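Local structure of 5-cytosine DNA methyltransferase (Entamoeba histolytica, 3QV2) at residues 123-128 with 322-327; 219-224 with 242-247. The protein probably transfers a methyl group from S-adenosyl-L-methionine to C5 of cytosine in tRNA or DNA, as a Dnmt2-type member of the C5-methyltransferase family. One frame throughout, in Å; residues are numbered along the deposited sequence.

Contact 1: 123-128 with 322-327; sequences PKHIFI and FDDLKE. With SO4 (sulfate ion), chain D.
His125, the first residue of strand 125-130, meets the C-terminal tail with both its ring face and its ring edge. The polar part is a His-carboxylate hydrogen bond: NE2 of His125 donates to OD1 of Asp324 over 2.7 Å, with an N-H...O angle of 164°. OD1 accepts through its syn lone pair and lies close to the imidazole plane, although the carboxylate is turned 70° from the ring. The other oxygen is held as well, since a water donates to OD2 of Asp324 (2.9 Å) and to the carbonyl O of Lys124 (2.8 Å), and Thr180 OG1 bonds to OD2.

The aromatic part is an offset stack of the His125 and Phe322 rings, their centroids 4.4 Å apart and their planes inclined by 24°. Phe322 CD1 sits over the centre of the imidazole, and CE1 comes within 3.5 Å of His125 CG. Leu325 adds an apolar touch, its CD2 lying 3.9 Å from His125 CE1.

The tail leaves helix 311-321 at Phe322, folds into a type I turn ending at Leu325, and packs against the start of strand 125-130, a parallel strand of the central Rossmann-like methyltransferase sheet. Asp323 turns to Arg178 in a salt bridge. Lys124 binds a sulfate, probably from the crystallisation liquor.

A stacked face and an in-plane bond would restrain the tilt and rotation of the imidazole. The carboxylate fixes a proton on NE2 and may favour the doubly protonated ring, though Arg178, in a long, weak ion pair with the same oxygen, would offset part of that effect.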
# COMPACT_ATOMS: atom_id res chain seq x y z
N PRO A 123 13.62 -16.92 -5.38
CA PRO A 123 13.86 -15.47 -5.46
C PRO A 123 14.85 -15.04 -4.39
O PRO A 123 14.69 -15.40 -3.22
CB PRO A 123 12.48 -14.87 -5.19
CG PRO A 123 11.68 -15.97 -4.55
CD PRO A 123 12.20 -17.23 -5.15
N LYS A 124 15.88 -14.29 -4.78
CA LYS A 124 16.91 -13.87 -3.85
C LYS A 124 16.42 -12.77 -2.90
O LYS A 124 17.04 -12.51 -1.87
CB LYS A 124 18.16 -13.41 -4.60
CG LYS A 124 18.79 -14.49 -5.45
CD LYS A 124 20.00 -13.97 -6.22
CE LYS A 124 20.61 -15.06 -7.09
NZ LYS A 124 19.61 -15.63 -8.04
N HIS A 125 15.31 -12.13 -3.26
CA HIS A 125 14.71 -11.10 -2.41
C HIS A 125 13.19 -11.20 -2.43
O HIS A 125 12.59 -11.36 -3.49
CB HIS A 125 15.15 -9.70 -2.86
CG HIS A 125 16.62 -9.46 -2.73
ND1 HIS A 125 17.52 -9.82 -3.71
CD2 HIS A 125 17.35 -8.89 -1.74
CE1 HIS A 125 18.74 -9.48 -3.32
NE2 HIS A 125 18.66 -8.92 -2.13
N ILE A 126 12.59 -11.11 -1.26
CA ILE A 126 11.13 -11.11 -1.13
C ILE A 126 10.68 -9.96 -0.24
O ILE A 126 11.25 -9.72 0.83
CB ILE A 126 10.61 -12.42 -0.52
CG1 ILE A 126 11.09 -13.63 -1.33
CG2 ILE A 126 9.09 -12.40 -0.44
CD1 ILE A 126 10.58 -14.95 -0.81
N PHE A 127 9.65 -9.25 -0.68
CA PHE A 127 9.09 -8.16 0.11
C PHE A 127 7.58 -8.33 0.24
O PHE A 127 6.86 -8.42 -0.76
CB PHE A 127 9.41 -6.81 -0.53
CG PHE A 127 9.04 -5.63 0.33
CD1 PHE A 127 9.99 -5.02 1.13
CD2 PHE A 127 7.75 -5.14 0.33
CE1 PHE A 127 9.65 -3.94 1.92
CE2 PHE A 127 7.40 -4.06 1.12
CZ PHE A 127 8.36 -3.46 1.92
N ILE A 128 7.10 -8.38 1.48
CA ILE A 128 5.68 -8.54 1.74
C ILE A 128 5.13 -7.33 2.49
O ILE A 128 5.78 -6.81 3.41
CB ILE A 128 5.39 -9.81 2.56
CG1 ILE A 128 6.15 -11.00 1.98
CG2 ILE A 128 3.89 -10.08 2.59
CD1 ILE A 128 5.96 -12.28 2.76
N PHE A 322 17.58 -4.71 -0.12
CA PHE A 322 18.52 -4.91 -1.22
C PHE A 322 19.93 -4.40 -0.91
O PHE A 322 20.75 -4.26 -1.82
CB PHE A 322 18.01 -4.22 -2.49
CG PHE A 322 16.84 -4.91 -3.13
CD1 PHE A 322 17.04 -5.93 -4.04
CD2 PHE A 322 15.54 -4.54 -2.82
CE1 PHE A 322 15.97 -6.57 -4.64
CE2 PHE A 322 14.46 -5.17 -3.42
CZ PHE A 322 14.68 -6.19 -4.32
N ASP A 323 20.22 -4.13 0.36
CA ASP A 323 21.51 -3.57 0.73
C ASP A 323 22.65 -4.57 0.60
O ASP A 323 23.81 -4.26 0.88
CB ASP A 323 21.47 -2.97 2.14
CG ASP A 323 21.62 -4.02 3.23
OD1 ASP A 323 21.45 -5.22 2.94
OD2 ASP A 323 21.91 -3.63 4.38
N ASP A 324 22.32 -5.78 0.16
CA ASP A 324 23.33 -6.81 -0.08
C ASP A 324 23.81 -6.77 -1.53
O ASP A 324 24.69 -7.53 -1.92
CB ASP A 324 22.78 -8.20 0.26
CG ASP A 324 21.61 -8.60 -0.62
OD1 ASP A 324 20.87 -7.70 -1.07
OD2 ASP A 324 21.42 -9.81 -0.86
N LEU A 325 23.24 -5.86 -2.31
CA LEU A 325 23.57 -5.74 -3.73
C LEU A 325 24.57 -4.63 -4.02
O LEU A 325 24.95 -4.41 -5.17
CB LEU A 325 22.30 -5.53 -4.57
CG LEU A 325 21.29 -6.68 -4.64
CD1 LEU A 325 20.24 -6.40 -5.71
CD2 LEU A 325 21.99 -8.01 -4.92
N LYS A 326 25.01 -3.92 -2.98
CA LYS A 326 25.95 -2.82 -3.16
C LYS A 326 27.34 -3.15 -2.62
O LYS A 326 27.62 -4.30 -2.26
CB LYS A 326 25.41 -1.54 -2.50
CG LYS A 326 25.41 -1.55 -0.98
CD LYS A 326 24.97 -0.20 -0.43
CE LYS A 326 25.19 -0.10 1.07
NZ LYS A 326 24.24 -0.94 1.86
N GLU A 327 28.21 -2.14 -2.58
CA GLU A 327 29.57 -2.29 -2.07
C GLU A 327 30.40 -3.25 -2.92
O GLU A 327 31.55 -3.56 -2.60
CB GLU A 327 29.55 -2.75 -0.61
CG GLU A 327 28.74 -1.84 0.30
CD GLU A 327 28.50 -2.45 1.67
OE1 GLU A 327 29.06 -3.53 1.95
OE2 GLU A 327 27.75 -1.86 2.47
OXT GLU A 327 29.94 -3.76 -3.94
S SO4 D . 19.64 -14.14 -11.32
O1 SO4 D . 18.26 -14.40 -11.72
O2 SO4 D . 19.67 -13.39 -10.07
O3 SO4 D . 20.32 -15.42 -11.13
O4 SO4 D . 20.32 -13.37 -12.36
O HOH W 1 19.79 -12.18 -1.31

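Contact 2: 219-224 with 242-247; sequences GMLFDI and IVEGTG
Leu221 and Phe222 face Val243 and Glu244 as two loops passing with CA atoms 6.4 Å apart in both the Leu221-Glu244 and the Phe222-Val243 pair. Val243 makes the central contact. Its CG1 methyl stands over the middle of the Phe222 ring, 3.7 Å from the centroid and 9° off the ring normal, which meets the geometry of a CH-pi interaction. The valine's first torsion, 174°, turns CG1 rather than CG2 over the ring centre, while CG2 approaches Phe222 CZ at 4.0 Å. CG1 also lies 4.0 Å from CB of Leu221, and Leu214 and Lys218 of helix 212-218 touch the same valine.

Farther out, Leu221 packs against the aliphatic part of Glu244: its CB is 3.9 Å from Glu244 CG, and its CD1 reaches to 3.5 Å from the carboxylate oxygen OE2.

The polar link is indirect. One water accepts from the backbone N of Asp223 at 2.8 Å and donates to the carbonyl O of Gly247. Within the second loop, Thr246 OG1 donates to Ile242 O, tying residues 242-246 into a bend.

Just beyond, Asp223 pairs through its backbone with Ile249 where the parallel strands 224-226 and 249-251 begin, probably in the smaller, target-recognition part typical of C5-methyltransferases. With no direct hydrogen bond between them, the loops are held at this surface by methyl-on-ring packing and one bridging water.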
# COMPACT_ATOMS: atom_id res chain seq x y z
N GLY A 219 -21.32 15.13 10.72
CA GLY A 219 -20.18 16.02 10.69
C GLY A 219 -19.23 15.84 11.86
O GLY A 219 -18.02 16.00 11.72
N MET A 220 -19.79 15.51 13.02
CA MET A 220 -19.00 15.36 14.24
C MET A 220 -18.18 14.07 14.26
O MET A 220 -17.30 13.90 15.11
CB MET A 220 -19.91 15.42 15.47
CG MET A 220 -20.59 16.77 15.67
SD MET A 220 -19.42 18.08 16.07
CE MET A 220 -18.84 17.54 17.68
N LEU A 221 -18.45 13.18 13.32
CA LEU A 221 -17.74 11.90 13.26
C LEU A 221 -16.48 11.99 12.41
O LEU A 221 -15.58 11.16 12.52
CB LEU A 221 -18.66 10.80 12.73
CG LEU A 221 -19.94 10.56 13.54
CD1 LEU A 221 -20.79 9.47 12.90
CD2 LEU A 221 -19.60 10.20 14.98
N PHE A 222 -16.42 13.01 11.56
CA PHE A 222 -15.26 13.21 10.70
C PHE A 222 -14.01 13.55 11.50
O PHE A 222 -14.08 14.25 12.51
CB PHE A 222 -15.52 14.34 9.70
CG PHE A 222 -16.34 13.93 8.51
CD1 PHE A 222 -15.81 13.11 7.53
CD2 PHE A 222 -17.64 14.40 8.36
CE1 PHE A 222 -16.57 12.74 6.43
CE2 PHE A 222 -18.40 14.03 7.26
CZ PHE A 222 -17.86 13.20 6.30
N ASP A 223 -12.87 13.04 11.05
CA ASP A 223 -11.58 13.53 11.53
C ASP A 223 -11.16 14.65 10.60
O ASP A 223 -10.89 14.43 9.42
CB ASP A 223 -10.54 12.41 11.53
CG ASP A 223 -9.19 12.89 12.04
OD1 ASP A 223 -8.92 12.75 13.25
OD2 ASP A 223 -8.40 13.41 11.22
N ILE A 224 -11.13 15.87 11.13
CA ILE A 224 -10.89 17.05 10.30
C ILE A 224 -9.50 17.64 10.51
O ILE A 224 -9.03 17.75 11.65
CB ILE A 224 -11.95 18.14 10.55
CG1 ILE A 224 -13.35 17.54 10.47
CG2 ILE A 224 -11.79 19.28 9.56
CD1 ILE A 224 -14.46 18.54 10.69
N ILE A 242 -18.15 5.87 3.23
CA ILE A 242 -18.40 5.70 4.66
C ILE A 242 -17.63 6.77 5.42
O ILE A 242 -16.46 7.02 5.15
CB ILE A 242 -17.97 4.31 5.16
CG1 ILE A 242 -18.98 3.24 4.72
CG2 ILE A 242 -17.84 4.30 6.68
CD1 ILE A 242 -18.98 2.98 3.23
N VAL A 243 -18.30 7.41 6.38
CA VAL A 243 -17.73 8.53 7.11
C VAL A 243 -16.56 8.14 8.01
O VAL A 243 -15.47 8.70 7.91
CB VAL A 243 -18.80 9.26 7.95
CG1 VAL A 243 -18.15 10.33 8.82
CG2 VAL A 243 -19.86 9.87 7.04
N GLU A 244 -16.79 7.17 8.90
CA GLU A 244 -15.82 6.83 9.93
C GLU A 244 -14.73 5.86 9.48
O GLU A 244 -15.00 4.87 8.81
CB GLU A 244 -16.53 6.27 11.16
CG GLU A 244 -17.59 7.19 11.74
CD GLU A 244 -18.27 6.60 12.96
OE1 GLU A 244 -17.62 6.52 14.03
OE2 GLU A 244 -19.45 6.22 12.86
N GLY A 245 -13.49 6.16 9.86
CA GLY A 245 -12.38 5.25 9.69
C GLY A 245 -11.91 5.03 8.26
O GLY A 245 -11.16 4.09 7.99
N THR A 246 -12.33 5.89 7.34
CA THR A 246 -11.95 5.74 5.94
C THR A 246 -11.02 6.85 5.47
O THR A 246 -10.55 6.83 4.34
CB THR A 246 -13.18 5.69 5.02
OG1 THR A 246 -13.85 6.95 5.04
CG2 THR A 246 -14.14 4.60 5.48
N GLY A 247 -10.77 7.82 6.35
CA GLY A 247 -9.87 8.92 6.03
C GLY A 247 -10.35 10.26 6.55
O GLY A 247 -11.54 10.46 6.78
O HOH W 2 -13.01 10.87 9.22

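Overall arrangement
Contact 1 and contact 2 lie on opposite sides of the chain's centre, their centres about 20 Å and 21 Å from it and 39 Å from each other, with nearest atoms about 21 Å apart. Along the sequence, contact 2 is nested inside the long loop that contact 1 closes. The first packs residues 322-325, after the last helix, against the start of strand 125-130 in the central mixed sheet, the Rossmann-like core of the class I methyltransferase fold; the second belongs to the region around the small parallel sheet of 224-226 and 249-251. Both are away from the S-adenosyl-L-homocysteine pocket and from Cys86, the predicted active-site residue, so each is structural packing in a different part of the protein.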